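Local atomic coordinates of Alr4995 protein (Nostoc sp., PDB entry 6LRF), a protein that acts as a bifunctional arginine dihydrolase and ornithine cyclodeaminase, its N-terminal domain of the guanidine-modifying enzyme family probably carrying out the arginine dihydrolase step. Residues F7-P12 and Q46-H51; L66-N71 and L256-A261. All coordinates share one frame; numbering follows the deposited sequence.

Contact 1 (F7-P12 and Q46-H51); sequences FLMCPP and QILKEH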
loop_
_atom_site.group_PDB
_atom_site.type_symbol
_atom_site.label_atom_id
_atom_site.label_comp_id
_atom_site.label_asym_id
_atom_site.label_seq_id
_atom_site.Cartn_x
_atom_site.Cartn_y
_atom_site.Cartn_z
ATOM N N PHE B 7 0.309 -50.015 36.054
ATOM C CA PHE B 7 0.637 -48.607 35.824
ATOM C C PHE B 7 1.323 -48.037 37.044
ATOM O O PHE B 7 0.993 -48.401 38.171
ATOM C CB PHE B 7 -0.609 -47.775 35.526
ATOM C CG PHE B 7 -1.238 -48.081 34.208
ATOM C CD1 PHE B 7 -0.898 -47.346 33.075
ATOM C CD2 PHE B 7 -2.170 -49.106 34.095
ATOM C CE1 PHE B 7 -1.473 -47.626 31.842
ATOM C CE2 PHE B 7 -2.762 -49.397 32.866
ATOM C CZ PHE B 7 -2.413 -48.651 31.733
ATOM N N LEU B 8 2.274 -47.141 36.815
ATOM C CA LEU B 8 2.935 -46.429 37.895
ATOM C C LEU B 8 2.335 -45.041 38.043
ATOM O O LEU B 8 2.198 -44.329 37.046
ATOM C CB LEU B 8 4.417 -46.318 37.611
ATOM C CG LEU B 8 5.225 -45.541 38.625
ATOM C CD1 LEU B 8 5.182 -46.291 39.943
ATOM C CD2 LEU B 8 6.621 -45.416 38.098
HETATM N N MSE B 9 1.971 -44.658 39.266
HETATM C CA MSE B 9 1.495 -43.298 39.533
HETATM C C MSE B 9 2.198 -42.702 40.740
HETATM O O MSE B 9 3.054 -43.331 41.349
HETATM C CB MSE B 9 -0.017 -43.274 39.753
HETATM C CG MSE B 9 -0.801 -43.730 38.546
HETATM SE SE MSE B 9 -2.759 -43.565 38.720
HETATM C CE MSE B 9 -2.918 -41.608 38.886
ATOM N N CYS B 10 1.851 -41.471 41.075
ATOM C CA CYS B 10 2.441 -40.832 42.231
ATOM C C CYS B 10 1.455 -39.817 42.773
ATOM O O CYS B 10 1.062 -38.880 42.060
ATOM C CB CYS B 10 3.773 -40.177 41.878
ATOM S SG CYS B 10 4.588 -39.353 43.251
ATOM N N PRO B 11 1.029 -40.017 44.032
ATOM C CA PRO B 11 0.009 -39.179 44.669
ATOM C C PRO B 11 0.454 -37.720 44.821
ATOM O O PRO B 11 1.645 -37.438 44.969
ATOM C CB PRO B 11 -0.195 -39.857 46.032
ATOM C CG PRO B 11 1.074 -40.586 46.287
ATOM C CD PRO B 11 1.522 -41.068 44.937
ATOM N N PRO B 12 -0.516 -36.792 44.771
ATOM C CA PRO B 12 -0.260 -35.347 44.777
ATOM C C PRO B 12 0.056 -34.751 46.144
ATOM O O PRO B 12 -0.329 -33.605 46.378
ATOM C CB PRO B 12 -1.577 -34.767 44.249
ATOM C CG PRO B 12 -2.600 -35.764 44.635
ATOM C CD PRO B 12 -1.939 -37.097 44.528
ATOM N N GLN B 46 -8.724 -44.236 41.271
ATOM C CA GLN B 46 -9.810 -45.179 41.538
ATOM C C GLN B 46 -10.297 -45.864 40.258
ATOM O O GLN B 46 -10.468 -47.084 40.234
ATOM C CB GLN B 46 -10.989 -44.479 42.236
ATOM C CG GLN B 46 -10.709 -43.956 43.653
ATOM C CD GLN B 46 -10.269 -45.037 44.624
ATOM O OE1 GLN B 46 -10.719 -46.184 44.545
ATOM N NE2 GLN B 46 -9.402 -44.667 45.570
ATOM N N ILE B 47 -10.512 -45.078 39.200
ATOM C CA ILE B 47 -10.974 -45.625 37.924
ATOM C C ILE B 47 -9.974 -46.624 37.351
ATOM O O ILE B 47 -10.350 -47.717 36.907
ATOM C CB ILE B 47 -11.217 -44.524 36.881
ATOM C CG1 ILE B 47 -12.400 -43.645 37.289
ATOM C CG2 ILE B 47 -11.498 -45.141 35.529
ATOM C CD1 ILE B 47 -12.555 -42.398 36.436
ATOM N N LEU B 48 -8.699 -46.249 37.375
ATOM C CA LEU B 48 -7.656 -47.079 36.792
ATOM C C LEU B 48 -7.470 -48.364 37.588
ATOM O O LEU B 48 -7.270 -49.436 37.008
ATOM C CB LEU B 48 -6.332 -46.303 36.705
ATOM C CG LEU B 48 -5.241 -46.913 35.817
ATOM C CD1 LEU B 48 -5.783 -47.212 34.431
ATOM C CD2 LEU B 48 -4.033 -45.993 35.722
ATOM N N LYS B 49 -7.541 -48.249 38.915
ATOM C CA LYS B 49 -7.407 -49.393 39.821
ATOM C C LYS B 49 -8.473 -50.461 39.560
ATOM O O LYS B 49 -8.298 -51.628 39.923
ATOM C CB LYS B 49 -7.481 -48.925 41.279
ATOM C CG LYS B 49 -6.162 -49.015 42.023
ATOM C CD LYS B 49 -5.585 -50.435 41.911
ATOM C CE LYS B 49 -4.221 -50.592 42.608
ATOM N NZ LYS B 49 -3.652 -51.983 42.496
ATOM N N GLU B 50 -9.564 -50.046 38.915
ATOM C CA GLU B 50 -10.673 -50.933 38.575
ATOM C C GLU B 50 -10.447 -51.695 37.264
ATOM O O GLU B 50 -11.187 -52.628 36.953
ATOM C CB GLU B 50 -11.984 -50.135 38.487
ATOM C CG GLU B 50 -12.478 -49.564 39.829
ATOM C CD GLU B 50 -13.783 -48.758 39.711
ATOM O OE1 GLU B 50 -13.822 -47.771 38.943
ATOM O OE2 GLU B 50 -14.770 -49.098 40.398
ATOM N N HIS B 51 -9.435 -51.307 36.495
ATOM C CA HIS B 51 -9.142 -52.007 35.243
ATOM C C HIS B 51 -7.701 -52.498 35.168
ATOM O O HIS B 51 -7.307 -53.133 34.191
ATOM C CB HIS B 51 -9.439 -51.108 34.043
ATOM C CG HIS B 51 -10.863 -50.655 33.965
ATOM N ND1 HIS B 51 -11.313 -49.505 34.579
ATOM C CD2 HIS B 51 -11.939 -51.199 33.350
ATOM C CE1 HIS B 51 -12.605 -49.359 34.343
ATOM N NE2 HIS B 51 -13.010 -50.376 33.602
#
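Leu48, near the C-terminal end of helix 34-49, lays its two methyl groups on Phe7 of strand 6-9 and reaches Met9 two residues along the same strand. The contact packs the helix of a beta-alpha-beta crossover, which leads on to the parallel strand 53-56, against its first strand. Leu48 CD2 does most of the touching: it sits over the root of the aromatic ring, 3.8 Å from Phe7 CG, and makes an off-centre CH-pi contact, 4.2 Å from the ring centroid. Leu48 CD1 rests farther out, 4.0 Å from Phe7 CE2; both methyls therefore lie over the same face, and the two side chains cross at about a right angle. With CG anti to the backbone N (chi1 -166°), Leu48 projects its fork at the strand. Met9, a selenomethionine, bends at chi3 (64°) and brings SE to 4.1 Å from Leu48 CD2; its other neighbours include Trp41 and Leu44 of the same helix. Val221 of strand 221-223 packs on both Phe7 and Leu48. His51 ND1 donates to Ile47 O at 3.1 Å. Trimmed to an alanine here, the helix is likely to leave the Phe7 ring face and the selenium without the methyls they pack on. No hydrogen bond or charge joins the segments, so helix and strand are held here by dispersion and shape alone, in a buried setting.

Contact 2 (L66-N71 and L256-A261); sequences LVFTAN and LKAGGA
Phe68 and Gly260 bring their backbones to within 7.4 Å between CA atoms, where an inverse gamma turn centred on Phe68 (phi -92°, psi 70°) faces a Schellman motif that ends helix 253-256. In that motif Gly259, at positive phi, is the C-prime residue: Gly260 N turns back to Phe255 O, and a weak bond links Gly259 N to Leu256 O. Into this helix end the Phe68 side chain extends, with CG beside the backbone N and anti to the carbonyl carbon (chi1 -69°), and the outer end of its ring does all the touching. The methyl of Ala258 lies at the ring edge, near its plane, 3.8 Å from Phe68 CE2, whereas Gly260 CA approaches obliquely, 3.9 Å from Phe68 CE1. Val67 CG2 of the preceding residue stands 4.0 Å above the ring plane, over its centre, and covers one face. Both glycines suit their places for different reasons: at Gly259 a CB would jam against the carbonyl oxygen of Ala258, while at Gly260 it would point at the ring and collide with CE1. The surrounding polar groups tie the two loops into the domain rather than to each other. Phe68 O accepts from Arg90, Gly259 O from the hydroxyl of Tyr167, and Ala258 O from Asn22. The apolar junction itself is narrow, and at its tip Phe68 CZ is equally far from Gly260 CA and Ala258 CB, 4.0 Å from each.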
loop_
_atom_site.group_PDB
_atom_site.type_symbol
_atom_site.label_atom_id
_atom_site.label_comp_id
_atom_site.label_asym_id
_atom_site.label_seq_id
_atom_site.Cartn_x
_atom_site.Cartn_y
_atom_site.Cartn_z
ATOM N N LEU B 66 6.744 -34.744 40.285
ATOM C CA LEU B 66 6.930 -36.180 40.446
ATOM C C LEU B 66 5.619 -36.937 40.170
ATOM O O LEU B 66 5.634 -38.127 39.862
ATOM C CB LEU B 66 7.458 -36.493 41.846
ATOM C CG LEU B 66 8.164 -37.839 41.999
ATOM C CD1 LEU B 66 9.577 -37.742 41.467
ATOM C CD2 LEU B 66 8.158 -38.317 43.450
ATOM N N VAL B 67 4.487 -36.241 40.249
ATOM C CA VAL B 67 3.200 -36.844 39.925
ATOM C C VAL B 67 3.106 -37.223 38.443
ATOM O O VAL B 67 2.260 -38.024 38.046
ATOM C CB VAL B 67 2.031 -35.895 40.264
ATOM C CG1 VAL B 67 1.925 -35.694 41.765
ATOM C CG2 VAL B 67 2.210 -34.552 39.552
ATOM N N PHE B 68 3.972 -36.639 37.626
ATOM C CA PHE B 68 3.938 -36.885 36.187
ATOM C C PHE B 68 4.875 -38.039 35.832
ATOM O O PHE B 68 5.930 -37.858 35.207
ATOM C CB PHE B 68 4.286 -35.607 35.428
ATOM C CG PHE B 68 3.211 -34.543 35.531
ATOM C CD1 PHE B 68 1.865 -34.890 35.396
ATOM C CD2 PHE B 68 3.541 -33.215 35.789
ATOM C CE1 PHE B 68 0.866 -33.925 35.496
ATOM C CE2 PHE B 68 2.551 -32.236 35.888
ATOM C CZ PHE B 68 1.215 -32.587 35.743
ATOM N N THR B 69 4.465 -39.232 36.254
ATOM C CA THR B 69 5.274 -40.439 36.089
ATOM C C THR B 69 5.480 -40.835 34.630
ATOM O O THR B 69 6.404 -41.583 34.342
ATOM C CB THR B 69 4.643 -41.632 36.826
ATOM O OG1 THR B 69 3.284 -41.778 36.401
ATOM C CG2 THR B 69 4.693 -41.421 38.339
ATOM N N ALA B 70 4.623 -40.353 33.718
ATOM C CA ALA B 70 4.842 -40.551 32.279
ATOM C C ALA B 70 6.284 -40.205 31.913
ATOM O O ALA B 70 6.907 -40.859 31.061
ATOM C CB ALA B 70 3.861 -39.709 31.442
ATOM N N ASN B 71 6.829 -39.202 32.593
ATOM C CA ASN B 71 8.180 -38.734 32.305
ATOM C C ASN B 71 9.267 -39.424 33.110
ATOM O O ASN B 71 10.410 -39.044 33.019
ATOM C CB ASN B 71 8.281 -37.224 32.539
ATOM C CG ASN B 71 7.176 -36.454 31.834
ATOM O OD1 ASN B 71 6.385 -35.759 32.472
ATOM N ND2 ASN B 71 7.104 -36.598 30.512
ATOM N N LEU B 256 -4.113 -29.800 34.582
ATOM C CA LEU B 256 -3.992 -29.056 33.327
ATOM C C LEU B 256 -3.281 -27.732 33.582
ATOM O O LEU B 256 -2.743 -27.135 32.660
ATOM C CB LEU B 256 -5.359 -28.808 32.681
ATOM C CG LEU B 256 -5.715 -29.637 31.440
ATOM C CD1 LEU B 256 -6.129 -31.047 31.826
ATOM C CD2 LEU B 256 -6.799 -28.967 30.585
ATOM N N LYS B 257 -3.272 -27.292 34.844
ATOM C CA LYS B 257 -2.574 -26.067 35.254
ATOM C C LYS B 257 -1.054 -26.190 35.199
ATOM O O LYS B 257 -0.356 -25.181 35.046
ATOM C CB LYS B 257 -2.977 -25.664 36.673
ATOM C CG LYS B 257 -4.442 -25.297 36.842
ATOM C CD LYS B 257 -4.704 -24.863 38.275
ATOM C CE LYS B 257 -6.141 -24.421 38.481
ATOM N NZ LYS B 257 -6.322 -23.778 39.816
ATOM N N ALA B 258 -0.541 -27.414 35.344
ATOM C CA ALA B 258 0.898 -27.651 35.227
ATOM C C ALA B 258 1.254 -28.202 33.849
ATOM O O ALA B 258 2.416 -28.475 33.564
ATOM C CB ALA B 258 1.373 -28.596 36.311
ATOM N N GLY B 259 0.243 -28.380 33.007
ATOM C CA GLY B 259 0.452 -28.813 31.639
ATOM C C GLY B 259 0.405 -30.318 31.430
ATOM O O GLY B 259 1.000 -30.828 30.471
ATOM N N GLY B 260 -0.301 -31.029 32.310
ATOM C CA GLY B 260 -0.475 -32.468 32.165
ATOM C C GLY B 260 -1.875 -32.958 32.489
ATOM O O GLY B 260 -2.644 -32.263 33.142
ATOM N N ALA B 261 -2.223 -34.150 32.016
ATOM C CA ALA B 261 -3.528 -34.731 32.339
ATOM C C ALA B 261 -3.402 -36.232 32.601
ATOM O O ALA B 261 -2.426 -36.681 33.210
ATOM C CB ALA B 261 -4.542 -34.464 31.222
#

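Overall arrangement
Contacts 1 and 2 are both buried in the N-terminal part of the chain, on the same side of its centre and about 14 Å apart between centres. They hold different elements: contact 1 lays a helix against a strand of a small mixed sheet, whereas contact 2 joins two loops distant in sequence. Each turns on a phenylalanine, yet methyl groups meet the ring face in the first, while in the second an alanine methyl lies at the ring edge and a glycine CA comes in obliquely. The two are directly joined, since Leu8 O of strand 6-9 and Thr69 OG1 lie 2.8 Å apart in a probable hydrogen bond, and Cys10 packs against Leu66 and Val67.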